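ABC transporter substrate-binding protein (Staphylococcus aureus subsp. aureus NCTC 8325, PDB 3UN6) probably serves as the ligand-capturing component of an ABC-type import system and binds zinc, although its physiological substrate is not established. Local coordinates at residues G199-K204 and K266-V271; G141-Y146 and A175-A180; K55-S58 and K64-L67. All coordinates share one frame; numbering follows the deposited sequence. Where two conformers were deposited one is given.

Interaction 1: G199-K204 and K266-V271; sequences GEKLGK and KQSRDV. With PO4 (phosphate ion), chain D.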
loop_
_atom_site.group_PDB
_atom_site.type_symbol
_atom_site.label_atom_id
_atom_site.label_comp_id
_atom_site.label_asym_id
_atom_site.label_seq_id
_atom_site.Cartn_x
_atom_site.Cartn_y
_atom_site.Cartn_z
ATOM N N GLY A 199 -2.349 9.612 -13.722
ATOM C CA GLY A 199 -3.606 10.272 -14.091
ATOM C C GLY A 199 -3.385 11.689 -14.626
ATOM O O GLY A 199 -4.051 12.124 -15.574
ATOM N N GLU A 200 -2.441 12.414 -14.029
ATOM C CA GLU A 200 -2.142 13.765 -14.485
ATOM C C GLU A 200 -1.505 13.731 -15.855
ATOM O O GLU A 200 -1.885 14.490 -16.717
ATOM C CB GLU A 200 -1.203 14.489 -13.525
ATOM C CG GLU A 200 -1.806 14.779 -12.180
ATOM C CD GLU A 200 -0.960 15.740 -11.355
ATOM O OE1 GLU A 200 0.261 15.842 -11.608
ATOM O OE2 GLU A 200 -1.513 16.392 -10.442
ATOM N N LYS A 201 -0.522 12.845 -16.032
ATOM C CA LYS A 201 0.198 12.688 -17.306
ATOM C C LYS A 201 -0.726 12.123 -18.377
ATOM O O LYS A 201 -0.870 12.700 -19.440
ATOM C CB LYS A 201 1.390 11.729 -17.123
ATOM C CG LYS A 201 2.408 11.627 -18.307
ATOM C CD LYS A 201 3.177 10.286 -18.260
ATOM C CE LYS A 201 4.500 10.278 -19.052
ATOM N NZ LYS A 201 5.647 10.938 -18.301
ATOM N N LEU A 202 -1.334 10.971 -18.101
ATOM C CA LEU A 202 -2.215 10.337 -19.068
ATOM C C LEU A 202 -3.521 11.050 -19.113
ATOM O O LEU A 202 -4.452 10.753 -18.358
ATOM C CB LEU A 202 -2.458 8.871 -18.769
ATOM C CG LEU A 202 -1.347 7.925 -19.170
ATOM C CD1 LEU A 202 -1.821 6.495 -18.920
ATOM C CD2 LEU A 202 -0.972 8.123 -20.620
ATOM N N GLY A 203 -3.578 12.012 -20.011
ATOM C CA GLY A 203 -4.762 12.774 -20.181
ATOM C C GLY A 203 -5.012 13.740 -19.044
ATOM O O GLY A 203 -4.127 14.506 -18.638
ATOM N N LYS A 204 -6.207 13.630 -18.480
ATOM C CA LYS A 204 -6.707 14.616 -17.569
ATOM C C LYS A 204 -7.108 14.124 -16.161
ATOM O O LYS A 204 -8.120 13.421 -15.976
ATOM C CB LYS A 204 -7.882 15.271 -18.305
ATOM C CG LYS A 204 -7.449 15.754 -19.722
ATOM C CD LYS A 204 -8.583 16.046 -20.704
ATOM C CE LYS A 204 -7.993 16.381 -22.088
ATOM N NZ LYS A 204 -9.022 16.581 -23.152
ATOM N N LYS A 266 6.892 0.081 -14.962
ATOM C CA LYS A 266 6.546 0.586 -16.280
ATOM C C LYS A 266 6.005 2.015 -16.160
ATOM O O LYS A 266 4.818 2.271 -16.415
ATOM C CB LYS A 266 5.508 -0.313 -16.990
ATOM C CG LYS A 266 6.072 -1.628 -17.490
ATOM C CD LYS A 266 5.052 -2.463 -18.260
ATOM C CE LYS A 266 3.934 -2.966 -17.342
ATOM N NZ LYS A 266 2.952 -3.875 -18.016
ATOM N N GLN A 267 6.887 2.932 -15.773
ATOM C CA GLN A 267 6.566 4.341 -15.647
ATOM C C GLN A 267 7.810 5.129 -16.013
ATOM O O GLN A 267 8.932 4.629 -15.895
ATOM C CB GLN A 267 6.182 4.700 -14.190
ATOM C CG GLN A 267 5.050 3.844 -13.581
ATOM C CD GLN A 267 3.716 4.039 -14.277
ATOM O OE1 GLN A 267 3.543 4.985 -15.044
ATOM N NE2 GLN A 267 2.757 3.145 -13.998
ATOM N N SER A 268 7.610 6.361 -16.436
ATOM C CA SER A 268 8.734 7.231 -16.756
ATOM C C SER A 268 9.351 7.805 -15.472
ATOM O O SER A 268 8.756 7.752 -14.382
ATOM C CB SER A 268 8.280 8.370 -17.652
ATOM O OG SER A 268 7.169 9.016 -17.087
ATOM N N ARG A 269 10.537 8.409 -15.616
ATOM C CA ARG A 269 11.255 8.974 -14.493
ATOM C C ARG A 269 10.500 10.180 -13.899
ATOM O O ARG A 269 10.492 10.384 -12.682
ATOM C CB ARG A 269 12.673 9.364 -14.925
ATOM C CG ARG A 269 13.551 9.751 -13.768
ATOM C CD ARG A 269 14.978 10.134 -14.177
ATOM N NE ARG A 269 15.727 10.377 -12.947
ATOM C CZ ARG A 269 16.304 9.434 -12.211
ATOM N NH1 ARG A 269 16.280 8.152 -12.587
ATOM N NH2 ARG A 269 16.913 9.771 -11.086
ATOM N N ASP A 270 9.853 10.974 -14.743
ATOM C CA ASP A 270 9.121 12.122 -14.201
ATOM C C ASP A 270 7.951 11.685 -13.326
ATOM O O ASP A 270 7.741 12.269 -12.285
ATOM C CB ASP A 270 8.670 13.090 -15.286
ATOM C CG ASP A 270 7.773 12.449 -16.313
ATOM O OD1 ASP A 270 7.650 13.028 -17.419
ATOM O OD2 ASP A 270 7.198 11.373 -16.036
ATOM N N VAL A 271 7.189 10.683 -13.766
ATOM C CA VAL A 271 6.093 10.138 -12.964
ATOM C C VAL A 271 6.604 9.529 -11.655
ATOM O O VAL A 271 5.965 9.688 -10.627
ATOM C CB VAL A 271 5.274 9.087 -13.754
ATOM C CG1 VAL A 271 4.419 8.177 -12.818
ATOM C CG2 VAL A 271 4.415 9.797 -14.798
HETATM P P PO4 D . 4.787 -7.254 -18.258
HETATM O O1 PO4 D . 4.867 -5.988 -19.080
HETATM O O2 PO4 D . 6.022 -7.371 -17.403
HETATM O O3 PO4 D . 3.580 -7.202 -17.358
HETATM O O4 PO4 D . 4.715 -8.432 -19.200
#
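Lys-201 lays the middle of its side chain across Val-271, with CD 3.7 Å from Val-271 CG2 and the two side chains crossing at about a right angle. Beyond that apolar touch the lysine turns. Its chain runs extended as far as CE and then bends at chi4 (80°), which swings NZ past the valine and onto the carboxylate of Asp-270. NZ forms a salt bridge with Asp-270 OD2 at 2.8 Å, and OD1 of the same carboxylate is not much farther away, at 3.0 Å. Ser-268 OG closes in on the ammonium as well, 2.7 Å from Lys-201 NZ. The serine hydroxyl donates to Asp-270 OD2 over 2.6 Å, reaching it from above the carboxylate plane, 37° out of it. OD2 is thus gripped from both segments, by the lysine and by the serine.

Two helix ends meet here on the surface of what is, by family, a periplasmic-binding-protein fold: the C-terminal end of helix 195-201 and the N-terminal end of helix 269-277. Ser-268 is at the N-cap position and Asp-270 lies in the first turn, so the carboxylate would probably be steadied by the helix dipole as well as by Lys-201. The lysine, in turn, sits in the last turn of its helix, where a positive charge is likewise expected to be welcome. Val-271 is the buried part of the contact and also packs on Ala-197 and Pro-194, while Gln-267 leans on Phe-195 and Leu-198. Arg-269 takes no part across the contact and forms a salt bridge with Asp-259 of helix 254-264. At the far end of 266-271, Lys-266 NZ donates to O1 of a phosphate ion at 3.0 Å, an ion also held by Lys-71 and probably left from the crystallisation liquor.

Interaction 2: G141-Y146 and A175-A180; sequences GIPHRY and AEMPAA. With PO4 (phosphate ion), chain F; PO4 (phosphate ion), chain E.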
loop_
_atom_site.group_PDB
_atom_site.type_symbol
_atom_site.label_atom_id
_atom_site.label_comp_id
_atom_site.label_asym_id
_atom_site.label_seq_id
_atom_site.Cartn_x
_atom_site.Cartn_y
_atom_site.Cartn_z
ATOM N N GLY A 141 -13.235 5.947 -7.546
ATOM C CA GLY A 141 -12.578 4.667 -7.741
ATOM C C GLY A 141 -11.690 4.428 -6.521
ATOM O O GLY A 141 -11.087 5.372 -5.997
ATOM N N ILE A 142 -11.684 3.197 -6.011
ATOM C CA ILE A 142 -10.786 2.797 -4.904
ATOM C C ILE A 142 -10.188 1.444 -5.297
ATOM O O ILE A 142 -10.764 0.724 -6.114
ATOM C CB ILE A 142 -11.501 2.734 -3.496
ATOM C CG1 ILE A 142 -12.782 1.871 -3.565
ATOM C CG2 ILE A 142 -11.829 4.139 -3.027
ATOM C CD1 ILE A 142 -13.473 1.573 -2.217
ATOM N N PRO A 143 -9.017 1.097 -4.746
ATOM C CA PRO A 143 -8.411 -0.185 -5.146
ATOM C C PRO A 143 -9.113 -1.451 -4.610
ATOM O O PRO A 143 -9.023 -2.526 -5.211
ATOM C CB PRO A 143 -6.967 -0.076 -4.625
ATOM C CG PRO A 143 -6.815 1.296 -4.097
ATOM C CD PRO A 143 -8.158 1.862 -3.840
ATOM N N HIS A 144 -9.794 -1.311 -3.487
ATOM C CA HIS A 144 -10.528 -2.393 -2.848
ATOM C C HIS A 144 -11.408 -1.756 -1.769
ATOM O O HIS A 144 -11.069 -0.697 -1.240
ATOM C CB HIS A 144 -9.569 -3.396 -2.176
ATOM C CG HIS A 144 -10.190 -4.730 -1.906
ATOM N ND1 HIS A 144 -10.976 -4.981 -0.801
ATOM C CD2 HIS A 144 -10.168 -5.879 -2.621
ATOM C CE1 HIS A 144 -11.405 -6.233 -0.848
ATOM N NE2 HIS A 144 -10.926 -6.800 -1.942
ATOM N N ARG A 145 -12.538 -2.374 -1.455
ATOM C CA ARG A 145 -13.386 -1.844 -0.367
ATOM C C ARG A 145 -12.633 -1.814 0.993
ATOM O O ARG A 145 -12.891 -0.962 1.820
ATOM C CB ARG A 145 -14.682 -2.625 -0.247
ATOM C CG ARG A 145 -14.544 -4.114 -0.020
ATOM C CD ARG A 145 -15.897 -4.745 -0.285
ATOM N NE ARG A 145 -15.909 -6.184 -0.104
ATOM C CZ ARG A 145 -15.449 -7.068 -0.985
ATOM N NH1 ARG A 145 -14.862 -6.677 -2.113
ATOM N NH2 ARG A 145 -15.549 -8.356 -0.711
ATOM N N TYR A 146 -11.725 -2.756 1.215
ATOM C CA TYR A 146 -10.945 -2.789 2.454
ATOM C C TYR A 146 -9.625 -2.134 2.159
ATOM O O TYR A 146 -8.625 -2.803 1.857
ATOM C CB TYR A 146 -10.786 -4.225 2.976
ATOM C CG TYR A 146 -12.129 -4.940 3.090
ATOM C CD1 TYR A 146 -13.163 -4.389 3.840
ATOM C CD2 TYR A 146 -12.349 -6.173 2.478
ATOM C CE1 TYR A 146 -14.398 -5.029 3.945
ATOM C CE2 TYR A 146 -13.581 -6.812 2.576
ATOM C CZ TYR A 146 -14.593 -6.234 3.320
ATOM O OH TYR A 146 -15.817 -6.852 3.430
ATOM N N ALA A 175 -4.203 0.537 -12.109
ATOM C CA ALA A 175 -3.879 0.831 -13.520
ATOM C C ALA A 175 -5.086 1.258 -14.368
ATOM O O ALA A 175 -4.928 1.870 -15.425
ATOM C CB ALA A 175 -3.189 -0.389 -14.189
ATOM N N GLU A 176 -6.278 0.905 -13.926
ATOM C CA GLU A 176 -7.500 1.237 -14.662
ATOM C C GLU A 176 -8.073 2.602 -14.306
ATOM O O GLU A 176 -8.978 3.091 -14.978
ATOM C CB GLU A 176 -8.561 0.164 -14.383
ATOM C CG GLU A 176 -8.271 -1.172 -15.018
ATOM C CD GLU A 176 -9.334 -2.251 -14.728
ATOM O OE1 GLU A 176 -9.950 -2.237 -13.632
ATOM O OE2 GLU A 176 -9.527 -3.135 -15.613
HETATM N N MSE A 177 -7.556 3.232 -13.251
HETATM C CA MSE A 177 -8.136 4.489 -12.773
HETATM C C MSE A 177 -7.974 5.696 -13.696
HETATM O O MSE A 177 -8.937 6.433 -13.904
HETATM C CB MSE A 177 -7.667 4.776 -11.348
HETATM C CG MSE A 177 -8.259 3.759 -10.351
HETATM SE SE MSE A 177 -7.553 4.036 -8.614
HETATM C CE MSE A 177 -8.336 2.435 -7.689
ATOM N N PRO A 178 -6.776 5.897 -14.273
ATOM C CA PRO A 178 -6.615 7.050 -15.182
ATOM C C PRO A 178 -7.585 7.049 -16.357
ATOM O O PRO A 178 -8.163 8.081 -16.669
ATOM C CB PRO A 178 -5.175 6.903 -15.680
ATOM C CG PRO A 178 -4.482 6.244 -14.577
ATOM C CD PRO A 178 -5.484 5.255 -13.995
ATOM N N ALA A 179 -7.776 5.903 -16.993
ATOM C CA ALA A 179 -8.701 5.803 -18.116
ATOM C C ALA A 179 -10.138 6.024 -17.659
ATOM O O ALA A 179 -10.922 6.707 -18.343
ATOM C CB ALA A 179 -8.558 4.442 -18.803
ATOM N N ALA A 180 -10.495 5.441 -16.514
ATOM C CA ALA A 180 -11.845 5.599 -15.961
ATOM C C ALA A 180 -12.155 7.071 -15.660
ATOM O O ALA A 180 -13.294 7.530 -15.834
ATOM C CB ALA A 180 -12.028 4.751 -14.715
HETATM P P PO4 F . -12.870 -9.412 -3.336
HETATM O O1 PO4 F . -13.243 -8.111 -3.999
HETATM O O2 PO4 F . -11.586 -9.268 -2.561
HETATM O O3 PO4 F . -13.942 -9.808 -2.352
HETATM O O4 PO4 F . -12.755 -10.471 -4.402
HETATM P P PO4 E . -17.366 -9.671 2.471
HETATM O O1 PO4 E . -18.287 -10.085 1.354
HETATM O O2 PO4 E . -16.415 -8.613 1.971
HETATM O O3 PO4 E . -18.189 -9.103 3.606
HETATM O O4 PO4 E . -16.554 -10.837 2.972
#
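Met-177, modelled as selenomethionine, reaches from the first turn of helix 177-182 to the end of strand 138-142, a parallel strand between 167-171 and 188-192 in an alpha/beta lobe of the periplasmic-binding-protein type. From CB the chain leaves beside the backbone N (chi1 -68°) and then runs extended, which carries CG and SE straight toward the strand; on the way the side chain also packs on Tyr-189, Val-191 and Met-172. The work across the contact is done by its methyl. CE lies 4.1 Å from Gly-141 C and 3.9 Å from Pro-143 CD, and the selenomethionine side chain as a whole crosses the proline at about a right angle. Its approach to the Ile-142 carbonyl carbon is modelled too close to be trusted.

The side chain of Pro-143 is about 4 Å from a bound zinc ion; those of the zinc ligands Cys-220 and His-46 are farther off, about 7 and 8 Å from it. Past the proline the chain turns outward to two phosphate ions, probably from the crystallisation liquor. Arg-145 spans both: NH1 and NH2 donate to separate oxygens of one phosphate, while NE and NH2 share O2 of the other. His-144 NE2 grips the first of these ions in the ring plane, at 2.6 Å to its O2. The other ring nitrogen, ND1, accepts the Tyr-146 backbone N-H in the ring plane, at 3.1 Å and almost straight at 172°.

Interaction 3: K55-S58 and K64-L67; sequences KLLS and KYKL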
loop_
_atom_site.group_PDB
_atom_site.type_symbol
_atom_site.label_atom_id
_atom_site.label_comp_id
_atom_site.label_asym_id
_atom_site.label_seq_id
_atom_site.Cartn_x
_atom_site.Cartn_y
_atom_site.Cartn_z
ATOM N N LYS A 55 17.682 -5.862 -4.588
ATOM C CA LYS A 55 18.952 -5.330 -5.042
ATOM C C LYS A 55 20.046 -5.571 -3.993
ATOM O O LYS A 55 21.165 -5.952 -4.322
ATOM C CB LYS A 55 18.861 -3.848 -5.362
ATOM C CG LYS A 55 20.171 -3.310 -5.920
ATOM C CD LYS A 55 20.168 -1.807 -6.129
ATOM C CE LYS A 55 21.539 -1.352 -6.681
ATOM N NZ LYS A 55 21.662 0.125 -6.742
ATOM N N LEU A 56 19.717 -5.346 -2.729
ATOM C CA LEU A 56 20.674 -5.568 -1.650
ATOM C C LEU A 56 21.109 -7.049 -1.574
ATOM O O LEU A 56 22.301 -7.357 -1.436
ATOM C CB LEU A 56 20.053 -5.077 -0.343
ATOM C CG LEU A 56 20.761 -5.191 0.999
ATOM C CD1 LEU A 56 22.222 -4.743 0.957
ATOM C CD2 LEU A 56 19.956 -4.367 2.008
ATOM N N LEU A 57 20.143 -7.957 -1.678
ATOM C CA LEU A 57 20.417 -9.395 -1.616
ATOM C C LEU A 57 21.379 -9.831 -2.729
ATOM O O LEU A 57 22.194 -10.723 -2.519
ATOM C CB LEU A 57 19.113 -10.197 -1.675
ATOM C CG LEU A 57 19.145 -11.708 -1.444
ATOM C CD1 LEU A 57 19.612 -12.088 -0.023
ATOM C CD2 LEU A 57 17.772 -12.252 -1.691
ATOM N N SER A 58 21.289 -9.198 -3.895
ATOM C CA SER A 58 22.174 -9.522 -5.016
ATOM C C SER A 58 23.633 -9.147 -4.735
ATOM O O SER A 58 24.537 -9.665 -5.375
ATOM C CB SER A 58 21.711 -8.805 -6.280
ATOM O OG SER A 58 20.362 -9.114 -6.570
ATOM N N LYS A 64 21.499 -15.664 1.960
ATOM C CA LYS A 64 20.892 -16.696 2.809
ATOM C C LYS A 64 19.581 -17.311 2.268
ATOM O O LYS A 64 19.106 -18.313 2.794
ATOM C CB LYS A 64 20.679 -16.136 4.222
ATOM C CG LYS A 64 21.980 -15.734 4.905
ATOM C CD LYS A 64 21.767 -15.234 6.321
ATOM C CE LYS A 64 23.101 -14.923 6.993
ATOM N NZ LYS A 64 22.920 -14.468 8.399
ATOM N N TYR A 65 19.015 -16.713 1.226
ATOM C CA TYR A 65 17.767 -17.182 0.620
ATOM C C TYR A 65 17.708 -16.581 -0.786
ATOM O O TYR A 65 18.573 -15.777 -1.162
ATOM C CB TYR A 65 16.553 -16.711 1.450
ATOM C CG TYR A 65 16.492 -15.193 1.608
ATOM C CD1 TYR A 65 15.665 -14.414 0.815
ATOM C CD2 TYR A 65 17.318 -14.540 2.520
ATOM C CE1 TYR A 65 15.648 -13.013 0.949
ATOM C CE2 TYR A 65 17.312 -13.154 2.651
ATOM C CZ TYR A 65 16.486 -12.403 1.873
ATOM O OH TYR A 65 16.512 -11.034 2.021
ATOM N N LYS A 66 16.721 -17.004 -1.565
ATOM C CA LYS A 66 16.467 -16.438 -2.882
ATOM C C LYS A 66 15.121 -15.729 -2.779
ATOM O O LYS A 66 14.172 -16.243 -2.165
ATOM C CB LYS A 66 16.384 -17.501 -3.964
ATOM C CG LYS A 66 17.639 -18.299 -4.165
ATOM C CD LYS A 66 17.465 -19.289 -5.306
ATOM C CE LYS A 66 18.665 -20.202 -5.414
ATOM N NZ LYS A 66 18.508 -21.234 -6.471
ATOM N N LEU A 67 15.041 -14.546 -3.361
ATOM C CA LEU A 67 13.836 -13.755 -3.326
ATOM C C LEU A 67 13.256 -13.663 -4.729
ATOM O O LEU A 67 13.903 -13.150 -5.656
ATOM C CB LEU A 67 14.149 -12.362 -2.768
ATOM C CG LEU A 67 13.009 -11.348 -2.616
ATOM C CD1 LEU A 67 11.855 -11.918 -1.791
ATOM C CD2 LEU A 67 13.547 -10.077 -1.991
#
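Leu-57 drives both of its methyl groups at Tyr-65, and nearly all of the close packing between 55-58 and 64-67 is gathered there. CD1 rides over one face of the phenol ring, shifted toward the rim; it is 4.0 Å from the ring centroid and 26° off the normal, a CH-pi contact. CD2 is 3.5 Å from Tyr-65 CE1 and also touches Leu-67, whose CB is 3.8 Å from it. Both branches lie over the same face of the ring, CD1 toward the CZ-CE2 side and CD2 at CE1. The leucine can do this because CG stands opposite the backbone N (chi1 -172°), which carries both methyls to the tyrosine ring. Tyr-65 bends to meet it: its CG sits between the backbone N and the carbonyl carbon (chi1 58°), folding the ring back toward the helix instead of leaving it in the direction of CB.

The margins are quite different. Lys-55, Ser-58, Lys-64 and Lys-66 are all exposed, and the three lysines are stretched out, with Lys-66 starting off on the side of the strand turned from the helix. Even the buried tyrosine has a polar end to satisfy, and its OH is hydrogen-bonded to Asp-243 of helix 234-250.

The contact belongs to the beta-alpha-beta crossover 36-41, 48-58, 66-71, holding the last turn of the helix against the strand that follows it. Lys-54 NZ adds a bond to Leu-67 O. Strand 66-71 is the outermost strand on this side of its sheet, next to 36-41, where Tyr-65 and Leu-67 rest on Ile-37 and Ile-39; helix 234-250 meets Leu-57 through Asp-243 and Tyr-65 through Val-236.

In the fold
From the N terminus, interaction 3 comes first and closes the shortest loop, five residues between helix 48-58 and strand 66-71, and holds that helix to the edge strand of the five-stranded sheet. Interaction 2 follows, bridging 28 residues that include helix 148-159 and strand 167-171, and ties strand 138-142 of the other sheet to helix 177-182. Interaction 1 closes last and spans most, 61 residues, bringing helix 269-277 back against helix 195-201. The three run in series, with none nested or crossing. Interactions 1 and 2 touch where Gly-199 CA lies 4.0 Å from Pro-178 CB, whereas interaction 3 is remote, its centre about 32 Å from that of interaction 2.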